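DNA double-strand break repair nuclease NurA (Sulfolobus solfataricus, PDB 2YGK) acts as a manganese-dependent nuclease in DNA double-strand break repair, probably working with the HerA helicase to resect the 5' strand. Local coordinates at residues A[37-42]-A[260-265]; A[59-64]-A[110-115]; A[134-139]-A[254-259]; A[202-207]-A[269-274]; A[208-211]-A[215-218]. One frame throughout, in Å; residues are numbered along the deposited sequence.

Contact 1 (A[37-42]-A[260-265])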
# COMPACT_ATOMS: atom_id res chain seq x y z
N GLU A 37 -12.15 34.34 6.26
CA GLU A 37 -12.80 34.35 7.56
C GLU A 37 -11.97 33.56 8.55
O GLU A 37 -11.68 34.03 9.63
CB GLU A 37 -14.19 33.70 7.50
CG GLU A 37 -15.21 34.30 6.48
CD GLU A 37 -16.00 35.47 6.99
OE1 GLU A 37 -15.90 35.80 8.19
OE2 GLU A 37 -16.74 36.06 6.18
N TYR A 38 -11.58 32.35 8.16
CA TYR A 38 -10.92 31.38 9.06
C TYR A 38 -9.39 31.36 9.02
O TYR A 38 -8.81 30.47 9.61
CB TYR A 38 -11.34 29.96 8.72
CG TYR A 38 -12.70 29.48 9.12
CD1 TYR A 38 -13.64 30.30 9.73
CD2 TYR A 38 -13.04 28.17 8.86
CE1 TYR A 38 -14.90 29.78 10.07
CE2 TYR A 38 -14.26 27.67 9.19
CZ TYR A 38 -15.19 28.45 9.79
OH TYR A 38 -16.39 27.85 10.07
N TRP A 39 -8.76 32.27 8.30
CA TRP A 39 -7.29 32.39 8.29
C TRP A 39 -6.80 33.69 8.97
O TRP A 39 -7.40 34.77 8.82
CB TRP A 39 -6.77 32.34 6.86
CG TRP A 39 -5.27 32.28 6.69
CD1 TRP A 39 -4.48 33.25 6.14
CD2 TRP A 39 -4.39 31.20 7.02
NE1 TRP A 39 -3.16 32.84 6.14
CE2 TRP A 39 -3.09 31.58 6.67
CE3 TRP A 39 -4.58 29.95 7.58
CZ2 TRP A 39 -1.97 30.75 6.86
CZ3 TRP A 39 -3.47 29.10 7.78
CH2 TRP A 39 -2.18 29.52 7.42
N ASN A 40 -5.71 33.58 9.72
CA ASN A 40 -5.12 34.72 10.40
C ASN A 40 -3.71 34.95 9.90
O ASN A 40 -2.85 34.07 10.04
CB ASN A 40 -5.11 34.49 11.91
CG ASN A 40 -6.50 34.32 12.47
OD1 ASN A 40 -7.21 35.31 12.77
ND2 ASN A 40 -6.93 33.05 12.60
N GLU A 41 -3.47 36.11 9.30
CA GLU A 41 -2.13 36.49 8.90
C GLU A 41 -1.30 36.72 10.14
O GLU A 41 -1.79 37.25 11.12
CB GLU A 41 -2.16 37.75 8.03
CG GLU A 41 -2.71 37.48 6.66
CD GLU A 41 -2.84 38.71 5.77
OE1 GLU A 41 -1.99 39.65 5.89
OE2 GLU A 41 -3.80 38.71 4.94
N TYR A 42 -0.06 36.29 10.11
CA TYR A 42 0.88 36.59 11.18
C TYR A 42 2.25 36.69 10.56
O TYR A 42 3.01 35.74 10.52
CB TYR A 42 0.84 35.53 12.27
CG TYR A 42 1.71 35.85 13.45
CD1 TYR A 42 1.59 37.06 14.11
CD2 TYR A 42 2.66 34.96 13.90
CE1 TYR A 42 2.40 37.37 15.20
CE2 TYR A 42 3.48 35.25 14.99
CZ TYR A 42 3.34 36.46 15.63
OH TYR A 42 4.12 36.78 16.72
N TYR A 260 -3.84 24.79 11.70
CA TYR A 260 -3.01 24.75 10.52
C TYR A 260 -2.19 26.00 10.48
O TYR A 260 -2.66 27.08 10.78
CB TYR A 260 -3.89 24.72 9.31
CG TYR A 260 -4.64 23.44 9.22
CD1 TYR A 260 -4.04 22.28 8.65
CD2 TYR A 260 -5.94 23.34 9.67
CE1 TYR A 260 -4.73 21.10 8.53
CE2 TYR A 260 -6.66 22.14 9.54
CZ TYR A 260 -6.04 21.02 8.98
OH TYR A 260 -6.74 19.83 8.85
N THR A 261 -0.93 25.88 10.12
CA THR A 261 -0.09 27.08 10.09
C THR A 261 0.76 26.97 8.85
O THR A 261 1.03 25.87 8.36
CB THR A 261 0.81 27.18 11.39
OG1 THR A 261 1.60 28.40 11.39
CG2 THR A 261 1.69 25.96 11.50
N ARG A 262 1.11 28.15 8.34
CA ARG A 262 2.13 28.33 7.35
C ARG A 262 3.15 29.16 8.04
O ARG A 262 2.83 30.27 8.47
CB ARG A 262 1.58 29.11 6.14
CG ARG A 262 2.65 29.46 5.11
CD ARG A 262 2.09 30.19 3.92
NE ARG A 262 1.18 29.38 3.07
CZ ARG A 262 -0.14 29.55 2.94
NH1 ARG A 262 -0.79 30.48 3.60
NH2 ARG A 262 -0.83 28.75 2.11
N LEU A 263 4.39 28.66 8.13
CA LEU A 263 5.47 29.32 8.88
C LEU A 263 6.15 30.42 8.10
O LEU A 263 6.82 31.27 8.69
CB LEU A 263 6.53 28.33 9.32
CG LEU A 263 5.94 27.24 10.22
CD1 LEU A 263 6.90 26.13 10.30
CD2 LEU A 263 5.53 27.75 11.62
N ASP A 264 5.97 30.41 6.78
CA ASP A 264 6.75 31.24 5.86
C ASP A 264 5.89 31.56 4.64
O ASP A 264 5.26 30.66 4.05
CB ASP A 264 7.99 30.48 5.47
CG ASP A 264 8.88 31.23 4.54
OD1 ASP A 264 8.55 32.39 4.17
OD2 ASP A 264 9.93 30.65 4.15
N ASN A 265 5.86 32.85 4.28
CA ASN A 265 5.10 33.34 3.15
C ASN A 265 5.31 32.48 1.92
O ASN A 265 6.43 32.28 1.52
CB ASN A 265 5.54 34.75 2.80
CG ASN A 265 4.94 35.81 3.72
OD1 ASN A 265 4.02 35.55 4.50
ND2 ASN A 265 5.43 37.04 3.58

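Contact 2 (A[59-64]-A[110-115])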
# COMPACT_ATOMS: atom_id res chain seq x y z
N GLY A 59 10.68 8.24 11.69
CA GLY A 59 11.01 6.85 11.45
C GLY A 59 10.90 6.41 10.01
O GLY A 59 10.22 7.07 9.19
N GLY A 60 11.56 5.29 9.71
CA GLY A 60 11.63 4.73 8.36
C GLY A 60 11.54 3.24 8.46
O GLY A 60 11.92 2.68 9.49
N SER A 61 11.04 2.60 7.40
CA SER A 61 10.81 1.17 7.40
C SER A 61 10.55 0.63 6.01
O SER A 61 10.20 1.37 5.12
CB SER A 61 9.56 0.83 8.21
OG SER A 61 8.43 0.99 7.35
N PHE A 62 10.70 -0.68 5.85
CA PHE A 62 10.33 -1.34 4.63
C PHE A 62 10.30 -2.83 4.89
O PHE A 62 10.92 -3.31 5.83
CB PHE A 62 11.28 -0.99 3.47
CG PHE A 62 12.45 -1.89 3.35
CD1 PHE A 62 13.57 -1.71 4.16
CD2 PHE A 62 12.42 -2.96 2.44
CE1 PHE A 62 14.67 -2.58 4.06
CE2 PHE A 62 13.51 -3.85 2.33
CZ PHE A 62 14.63 -3.66 3.16
N GLY A 63 9.59 -3.53 4.03
CA GLY A 63 9.55 -4.98 4.06
C GLY A 63 9.35 -5.52 2.67
O GLY A 63 8.50 -5.02 1.95
N ARG A 64 10.16 -6.50 2.30
CA ARG A 64 10.07 -7.08 0.97
C ARG A 64 9.67 -8.56 1.04
O ARG A 64 10.36 -9.36 1.67
CB ARG A 64 11.39 -6.92 0.20
CG ARG A 64 11.19 -7.17 -1.27
CD ARG A 64 12.45 -7.09 -2.12
NE ARG A 64 12.22 -7.70 -3.44
CZ ARG A 64 12.93 -8.70 -3.99
NH1 ARG A 64 13.97 -9.25 -3.37
NH2 ARG A 64 12.60 -9.16 -5.19
N LEU A 110 3.88 -0.46 12.47
CA LEU A 110 3.55 -0.28 13.88
C LEU A 110 4.80 -0.48 14.72
O LEU A 110 4.99 0.17 15.74
CB LEU A 110 2.46 -1.26 14.33
CG LEU A 110 1.08 -0.89 13.80
CD1 LEU A 110 0.08 -2.04 13.92
CD2 LEU A 110 0.54 0.32 14.49
N LEU A 111 5.64 -1.42 14.30
CA LEU A 111 6.92 -1.61 14.95
C LEU A 111 7.79 -0.35 14.82
O LEU A 111 8.40 0.09 15.80
CB LEU A 111 7.59 -2.81 14.35
CG LEU A 111 8.98 -3.23 14.82
CD1 LEU A 111 9.17 -3.11 16.32
CD2 LEU A 111 9.21 -4.66 14.32
N MSE A 112 7.77 0.26 13.64
CA MSE A 112 8.49 1.52 13.43
C MSE A 112 7.93 2.59 14.37
O MSE A 112 8.69 3.26 15.06
CB MSE A 112 8.41 1.93 11.97
CG MSE A 112 9.10 3.26 11.63
SE MSE A 112 8.45 3.98 9.90
CE MSE A 112 6.55 3.99 10.42
N GLU A 113 6.61 2.74 14.43
CA GLU A 113 5.98 3.72 15.29
C GLU A 113 6.39 3.51 16.77
O GLU A 113 6.77 4.45 17.46
CB GLU A 113 4.46 3.73 15.04
CG GLU A 113 4.03 4.75 13.83
CD GLU A 113 3.12 4.14 12.69
OE1 GLU A 113 2.49 3.07 12.90
OE2 GLU A 113 3.02 4.76 11.58
N ALA A 114 6.40 2.26 17.22
CA ALA A 114 6.93 1.91 18.53
C ALA A 114 8.31 2.53 18.83
O ALA A 114 8.50 3.05 19.93
CB ALA A 114 7.00 0.42 18.66
N LEU A 115 9.24 2.49 17.89
CA LEU A 115 10.60 2.96 18.15
C LEU A 115 10.64 4.48 18.21
O LEU A 115 11.37 5.07 19.04
CB LEU A 115 11.58 2.47 17.09
CG LEU A 115 11.84 0.96 17.04
CD1 LEU A 115 12.76 0.64 15.85
CD2 LEU A 115 12.43 0.43 18.32

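Contact 3 (A[134-139]-A[254-259])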
# COMPACT_ATOMS: atom_id res chain seq x y z
N GLY A 134 3.71 13.18 11.96
CA GLY A 134 2.45 12.49 11.97
C GLY A 134 1.43 13.05 12.94
O GLY A 134 1.77 13.64 13.96
N SER A 135 0.16 12.80 12.64
CA SER A 135 -0.94 13.31 13.47
C SER A 135 -1.16 12.50 14.74
O SER A 135 -0.87 11.30 14.78
CB SER A 135 -2.21 13.25 12.67
OG SER A 135 -2.39 11.89 12.25
N LEU A 136 -1.72 13.15 15.75
CA LEU A 136 -2.12 12.46 16.98
C LEU A 136 -3.07 11.29 16.65
O LEU A 136 -2.82 10.18 17.03
CB LEU A 136 -2.77 13.45 17.97
CG LEU A 136 -3.06 12.99 19.41
CD1 LEU A 136 -1.86 12.24 20.01
CD2 LEU A 136 -3.45 14.16 20.30
N SER A 137 -4.13 11.57 15.90
CA SER A 137 -5.13 10.58 15.53
C SER A 137 -4.49 9.38 14.89
O SER A 137 -4.83 8.28 15.25
CB SER A 137 -6.18 11.17 14.56
OG SER A 137 -5.59 12.13 13.62
N LYS A 138 -3.55 9.57 13.97
CA LYS A 138 -2.98 8.42 13.28
C LYS A 138 -2.02 7.60 14.17
O LYS A 138 -2.00 6.39 14.08
CB LYS A 138 -2.34 8.80 11.92
CG LYS A 138 -3.34 8.60 10.70
CD LYS A 138 -2.91 9.32 9.39
CE LYS A 138 -4.10 9.52 8.42
NZ LYS A 138 -3.95 10.74 7.51
N LYS A 139 -1.25 8.27 15.02
CA LYS A 139 -0.30 7.59 15.91
C LYS A 139 -1.00 6.74 16.96
O LYS A 139 -0.49 5.68 17.37
CB LYS A 139 0.58 8.61 16.63
CG LYS A 139 1.56 9.35 15.73
CD LYS A 139 2.82 8.55 15.46
CE LYS A 139 3.50 8.95 14.14
NZ LYS A 139 4.76 9.71 14.38
N MSE A 254 -8.85 12.69 26.54
CA MSE A 254 -7.91 13.68 26.10
C MSE A 254 -8.62 14.48 25.04
O MSE A 254 -9.17 13.93 24.09
CB MSE A 254 -6.58 13.11 25.60
CG MSE A 254 -5.56 12.87 26.73
SE MSE A 254 -5.59 14.16 28.28
CE MSE A 254 -4.39 13.20 29.48
N GLU A 255 -8.68 15.79 25.28
CA GLU A 255 -9.10 16.74 24.29
C GLU A 255 -7.84 17.44 23.82
O GLU A 255 -7.01 17.87 24.63
CB GLU A 255 -10.09 17.76 24.89
CG GLU A 255 -11.53 17.24 24.95
CD GLU A 255 -12.57 18.36 25.11
OE1 GLU A 255 -12.43 19.22 26.03
OE2 GLU A 255 -13.53 18.37 24.31
N TYR A 256 -7.69 17.55 22.50
CA TYR A 256 -6.55 18.23 21.94
C TYR A 256 -6.97 19.33 20.99
O TYR A 256 -8.14 19.44 20.63
CB TYR A 256 -5.60 17.24 21.28
CG TYR A 256 -6.10 16.52 20.06
CD1 TYR A 256 -6.99 15.46 20.18
CD2 TYR A 256 -5.64 16.85 18.81
CE1 TYR A 256 -7.44 14.77 19.04
CE2 TYR A 256 -6.07 16.19 17.68
CZ TYR A 256 -6.97 15.15 17.79
OH TYR A 256 -7.38 14.49 16.65
N THR A 257 -6.00 20.15 20.63
CA THR A 257 -6.24 21.26 19.73
C THR A 257 -5.49 21.02 18.42
O THR A 257 -4.33 20.61 18.43
CB THR A 257 -5.77 22.57 20.34
OG1 THR A 257 -6.44 22.78 21.58
CG2 THR A 257 -6.11 23.72 19.43
N THR A 258 -6.17 21.30 17.31
CA THR A 258 -5.54 21.33 16.02
C THR A 258 -5.57 22.76 15.50
O THR A 258 -6.53 23.50 15.70
CB THR A 258 -6.24 20.36 15.05
OG1 THR A 258 -6.21 19.02 15.59
CG2 THR A 258 -5.52 20.33 13.71
N PHE A 259 -4.48 23.18 14.88
CA PHE A 259 -4.52 24.32 13.97
C PHE A 259 -3.64 24.02 12.77
O PHE A 259 -2.81 23.12 12.83
CB PHE A 259 -4.07 25.61 14.65
CG PHE A 259 -2.66 25.59 15.16
CD1 PHE A 259 -2.37 25.09 16.41
CD2 PHE A 259 -1.63 26.10 14.41
CE1 PHE A 259 -1.04 25.06 16.90
CE2 PHE A 259 -0.30 26.08 14.90
CZ PHE A 259 -0.02 25.55 16.13
O HOH W 1 -4.79 14.16 14.98

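Contact 4 (A[202-207]-A[269-274])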
# COMPACT_ATOMS: atom_id res chain seq x y z
N LYS A 202 2.43 17.06 7.17
CA LYS A 202 2.35 17.68 5.87
C LYS A 202 1.04 17.35 5.16
O LYS A 202 0.59 18.10 4.31
CB LYS A 202 3.52 17.21 5.01
CG LYS A 202 4.92 17.58 5.54
CD LYS A 202 6.11 16.89 4.76
CE LYS A 202 7.31 17.90 4.56
NZ LYS A 202 8.53 17.27 3.89
N VAL A 203 0.41 16.25 5.55
CA VAL A 203 -0.80 15.72 4.91
C VAL A 203 -1.92 15.58 5.93
O VAL A 203 -1.66 15.37 7.11
CB VAL A 203 -0.48 14.34 4.30
CG1 VAL A 203 -1.74 13.62 3.83
CG2 VAL A 203 0.49 14.51 3.14
N SER A 204 -3.17 15.70 5.51
CA SER A 204 -4.29 15.47 6.40
C SER A 204 -5.62 15.37 5.67
O SER A 204 -5.79 15.97 4.62
CB SER A 204 -4.37 16.57 7.44
OG SER A 204 -5.51 16.39 8.26
N ARG A 205 -6.54 14.61 6.26
CA ARG A 205 -7.89 14.37 5.72
C ARG A 205 -8.94 15.12 6.55
O ARG A 205 -10.15 14.86 6.43
CB ARG A 205 -8.21 12.86 5.73
CG ARG A 205 -7.39 12.01 4.77
CD ARG A 205 -8.00 10.59 4.55
NE ARG A 205 -7.37 9.91 3.41
CZ ARG A 205 -6.19 9.30 3.46
NH1 ARG A 205 -5.50 9.21 4.61
NH2 ARG A 205 -5.69 8.74 2.36
N GLY A 206 -8.48 16.04 7.39
CA GLY A 206 -9.40 16.81 8.22
C GLY A 206 -10.32 17.70 7.41
O GLY A 206 -9.94 18.22 6.37
N ARG A 207 -11.55 17.83 7.89
CA ARG A 207 -12.59 18.67 7.29
C ARG A 207 -13.34 19.45 8.36
O ARG A 207 -14.36 20.09 8.07
CB ARG A 207 -13.55 17.80 6.46
CG ARG A 207 -12.95 17.37 5.12
CD ARG A 207 -13.67 16.23 4.47
NE ARG A 207 -13.11 15.92 3.14
CZ ARG A 207 -12.03 15.18 2.92
NH1 ARG A 207 -11.35 14.65 3.93
NH2 ARG A 207 -11.62 14.96 1.68
N VAL A 269 1.42 24.56 4.00
CA VAL A 269 0.72 24.62 5.25
C VAL A 269 0.92 23.27 5.91
O VAL A 269 0.83 22.20 5.24
CB VAL A 269 -0.78 24.86 5.02
CG1 VAL A 269 -1.54 24.80 6.34
CG2 VAL A 269 -1.05 26.22 4.29
N ILE A 270 1.16 23.29 7.22
CA ILE A 270 1.25 22.07 8.03
C ILE A 270 0.14 22.05 9.09
O ILE A 270 -0.36 23.11 9.49
CB ILE A 270 2.60 21.97 8.72
CG1 ILE A 270 2.80 23.10 9.72
CG2 ILE A 270 3.71 21.99 7.71
CD1 ILE A 270 4.17 23.09 10.45
N ARG A 271 -0.24 20.84 9.52
CA ARG A 271 -1.17 20.63 10.62
C ARG A 271 -0.39 20.44 11.91
O ARG A 271 0.58 19.68 11.95
CB ARG A 271 -1.99 19.37 10.38
CG ARG A 271 -3.11 19.16 11.40
CD ARG A 271 -3.74 17.77 11.26
NE ARG A 271 -4.70 17.52 12.36
CZ ARG A 271 -5.96 17.14 12.21
NH1 ARG A 271 -6.51 16.91 11.00
NH2 ARG A 271 -6.71 16.98 13.30
N VAL A 272 -0.82 21.10 12.98
CA VAL A 272 -0.21 20.88 14.29
C VAL A 272 -1.28 20.43 15.25
O VAL A 272 -2.29 21.10 15.38
CB VAL A 272 0.42 22.15 14.85
CG1 VAL A 272 1.01 21.84 16.17
CG2 VAL A 272 1.48 22.74 13.91
N ASP A 273 -1.05 19.31 15.94
CA ASP A 273 -1.89 18.88 17.05
C ASP A 273 -1.09 19.04 18.32
O ASP A 273 0.04 18.61 18.40
CB ASP A 273 -2.29 17.43 16.94
CG ASP A 273 -3.05 17.11 15.67
OD1 ASP A 273 -3.70 18.05 15.20
OD2 ASP A 273 -2.95 15.93 15.15
N ILE A 274 -1.70 19.62 19.34
CA ILE A 274 -1.06 19.80 20.62
C ILE A 274 -2.07 19.44 21.69
O ILE A 274 -3.16 19.96 21.69
CB ILE A 274 -0.49 21.27 20.74
CG1 ILE A 274 -0.05 21.60 22.16
CG2 ILE A 274 -1.50 22.29 20.34
CD1 ILE A 274 0.61 22.97 22.21

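Contact 5 (A[208-211]-A[215-218])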
# COMPACT_ATOMS: atom_id res chain seq x y z
N ASP A 208 -12.82 19.40 9.58
CA ASP A 208 -13.44 20.07 10.71
C ASP A 208 -13.75 21.49 10.36
O ASP A 208 -14.80 21.98 10.74
CB ASP A 208 -12.50 20.07 11.91
CG ASP A 208 -12.48 18.72 12.62
OD1 ASP A 208 -13.56 18.32 13.12
OD2 ASP A 208 -11.39 18.09 12.68
N LEU A 209 -12.84 22.15 9.64
CA LEU A 209 -13.02 23.58 9.37
C LEU A 209 -14.12 23.83 8.37
O LEU A 209 -15.16 24.39 8.72
CB LEU A 209 -11.72 24.25 8.90
CG LEU A 209 -10.73 24.63 9.99
CD1 LEU A 209 -9.63 25.44 9.35
CD2 LEU A 209 -11.43 25.39 11.12
N PHE A 210 -13.89 23.41 7.13
CA PHE A 210 -14.71 23.82 6.00
C PHE A 210 -15.75 22.80 5.57
O PHE A 210 -16.70 23.17 4.89
CB PHE A 210 -13.82 24.14 4.81
CG PHE A 210 -12.76 25.13 5.11
CD1 PHE A 210 -13.07 26.46 5.34
CD2 PHE A 210 -11.44 24.74 5.15
CE1 PHE A 210 -12.07 27.39 5.60
CE2 PHE A 210 -10.44 25.66 5.42
CZ PHE A 210 -10.75 26.99 5.64
N GLY A 211 -15.56 21.53 5.92
CA GLY A 211 -16.56 20.50 5.63
C GLY A 211 -16.87 20.33 4.14
O GLY A 211 -18.03 20.34 3.74
N PRO A 215 -9.69 18.17 1.58
CA PRO A 215 -9.29 18.47 2.96
C PRO A 215 -8.93 19.95 3.21
O PRO A 215 -8.58 20.69 2.28
CB PRO A 215 -8.09 17.55 3.18
CG PRO A 215 -7.62 17.18 1.84
CD PRO A 215 -8.77 17.23 0.92
N ASP A 216 -9.05 20.34 4.48
CA ASP A 216 -8.88 21.73 4.93
C ASP A 216 -7.53 22.29 4.58
O ASP A 216 -7.39 23.46 4.18
CB ASP A 216 -9.03 21.83 6.44
CG ASP A 216 -10.44 21.56 6.92
OD1 ASP A 216 -11.41 21.83 6.19
OD2 ASP A 216 -10.57 21.07 8.06
N ILE A 217 -6.54 21.42 4.72
CA ILE A 217 -5.14 21.76 4.51
C ILE A 217 -4.94 22.12 3.06
O ILE A 217 -4.15 23.01 2.77
CB ILE A 217 -4.19 20.61 4.97
CG1 ILE A 217 -2.74 21.12 5.11
CG2 ILE A 217 -4.27 19.42 4.02
CD1 ILE A 217 -1.71 20.05 5.62
N THR A 218 -5.68 21.46 2.15
CA THR A 218 -5.61 21.78 0.72
C THR A 218 -6.37 23.07 0.40
O THR A 218 -5.94 23.88 -0.44
CB THR A 218 -6.20 20.63 -0.11
OG1 THR A 218 -5.47 19.42 0.14
CG2 THR A 218 -6.15 20.96 -1.58

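Contact 1 (A[37-42]-A[260-265])
Trp39 and Arg262 both place CG opposite the backbone N (chi1 -173° and 174°), which sends the indole across the neighbouring strand and starts the arginine on an extended path toward it. Arg262 then bends at chi3, turning its guanidinium back toward the benzo part of the indole. The two side chains cross at about a right angle, with their planes 66° apart, and Trp39 CZ2 lies 3.5 Å from Arg262 NH1. This is an oblique approach, neither a stack nor a plain edge contact. The far corner of the ring reaches the backbone as well: CH2 of Trp39 is 3.7 Å from Arg262 N, and its CZ3 lies 3.7 Å from Tyr260 O. A long flat residue suits this place, because the axes of strands 39-41 and 260-262 are 9.0 Å apart, with strand 228-236 running between them. The guanidinium itself is held by Thr224, Lys226, Leu220 and Lys267, so the indole packs against a group whose polar atoms already have partners. An alanine in place of Trp39 would remove the whole indole and would probably leave one flank of Arg262 and Leu220 without its apolar cover. A strand outermost within this chain thus reaches past strand 228-236 to strand 255-262, side-chain packing on a face of the mixed sheet of the RNase H-like fold.

Contact 2 (A[59-64]-A[110-115])
Strand 59-64 and helix 110-115 run nearly antiparallel, at 156° with their axes 8.1 Å apart, and their backbones come closest where Gly59 faces Met112, with CA atoms 6.2 Å apart. This is helix-on-sheet packing in the RNase H-like alpha/beta fold, with helix 104-123 lying against the central mixed sheet. Met112, present here as selenomethionine, supplies the whole helix side of the contact. With CG set opposite the backbone N (chi1 179°) and chi2 also extended (-161°), its chain rises from the helix and carries the selenium over the face of the Gly59-Gly60 peptide, while the bend at chi3 turns only CE aside. Glycine suits position 59 because a CB would point at the helix and come within 3.0 Å of Met112 CG, a clash. At Gly60 the missing side chain would have pointed away from the helix, and it is the peptide itself that meets Met112: CG of Met112 is 3.6 Å from Gly60 O. Ser61 is small enough to pack beside the bent chain, bringing its CB to 3.7 Å from the selenium of Met112. The neighbourhood matters, since Asp58, the residue just before Gly59, and Asp133 bind the manganese ion, which lies about 5 Å from Gly59 between nearest atoms. Nearest of all to the selenium of Met112 is the backbone nitrogen of Gly60, at 3.4 Å.

Contact 3 (A[134-139]-A[254-259])
Leu136 and Tyr256 reach toward each other from opposite sides and overlap, so that one methyl of the leucine, CD2, comes down over a face of the phenol ring. That methyl sits 3.8 Å from the centroid of the Tyr256 ring and only 20° off its normal, a CH-pi contact displaced toward the inner rim, where CD2 of Leu136 is 3.6 Å from Tyr256 CG. A branched leucine can offer one methyl to a flat surface, and CG trans to its backbone N (chi1 -170°) carries CD2 there. The far end of the ring is polar and is served differently: one water accepts from Ser137 N at 2.8 Å and is also hydrogen-bonded to Tyr256 OH at 3.1 Å. Leu136 and Ser137 form the first turn of helix 136-140, which follows strand 129-133 of the RNase H-like sheet, whereas Tyr256 stands on strand 255-262 of the same sheet. Asp273, on the strand paired with 255-262, takes the N-H of Leu136 and so joins the helix start to the sheet. Ser135 is the N-cap: its OG accepts from Lys138 N at 3.1 Å, a job suited to a short hydroxyl side chain.

Contact 4 (A[202-207]-A[269-274])
An ST turn in the loop that leaves strand 197-201 meets a buried arginine of the sheet here. Ser204 OG takes the backbone N-H of Gly206, two residues on, at 3.1 Å with a fairly straight N-H...O angle of 161°. The same oxygen is met across the contact by Arg271 NH1 at 3.0 Å; it lies near the guanidinium plane, 12° out of it, though the bond is somewhat bent. Ser204 carries OG opposite its backbone N (chi1 176°), which aims the hydroxyl at strand 270-275; Arg271 answers with a chain extended from CG to NE. On the other edge of the guanidinium, NE of Arg271 makes a salt bridge to Asp273 OD1 at 3.1 Å, almost exactly in plane, and the carboxylate uses its syn lone pair. Thr258, on the adjacent strand, accepts a hydrogen bond from NH2 that is only weak. Gly206 is needed for space, since a CB on it would fall 2.9 Å from Arg271 NH1. Arg205 and Arg207, in the same loop, pack on Gly101 and Pro100 of the second subunit. With partners along its edges, the guanidinium is fixed against rotation, and its buried positive charge is probably balanced chiefly by Asp273, while Ser204, gripped by two N-H donors, couples the fold of the loop to that of the sheet.

Contact 5 (A[208-211]-A[215-218])
Asp216 turns both carboxylate oxygens onto the backbone of the loop before it, where two successive amides donate to them. Leu209 N bonds OD2 of Asp216 at 3.0 Å, reaching it on the syn side though tilted from the plane, while Phe210 N bonds OD1 of Asp216 at 3.1 Å from above the carboxylate. Both bonds are close to straight. Placing CG opposite the carbonyl carbon (chi1 -69°) swings the acid back over these amides. CD2 of the Phe210 ring lies 3.1 Å from Asp216 OD1, the ring and carboxylate planes being 78° apart, and Leu209 CB packs 3.5 Å from Asp216 OD2. With an alanine here in place of Asp216, the amides of Leu209 and Phe210 would probably lose their acceptor and the loop would be freer to shift. Further out, Gly206 O accepts from the backbone N of Asp216, Asp208 forms a salt bridge with Lys235, and the Phe210 ring meets that of Tyr38. Gly211 takes up a positive phi, which a residue lacking a side chain does easily. Pro215 is the N-cap, so Asp216 opens helix 216-223: an acidic residue in a helix's first turn, where its negative charge is probably favoured by the helix dipole, here bracing the loop that leads in.

Overall arrangement
Contacts 1 to 4 reach the central mixed sheet through its strands; contact 5 lies on the loop and helix beside it. Contacts 1 and 3 share strand 255-262, and contact 4 uses its neighbour 270-275; contacts 3 and 4 lie about 9 Å apart between centres, as do 4 and 5. Contact 1 opens first and encloses 2, 3 and 5; contact 2 closes before 3 and 4 open; 4 crosses 1 and 3, and 5 is nested within 3 and 4. Contact 2, beside the manganese site, lies about 33 Å from contact 1 between centres. The sheet runs from the metal-binding part to edge strand 39-41, while the loop and helix touch the second subunit.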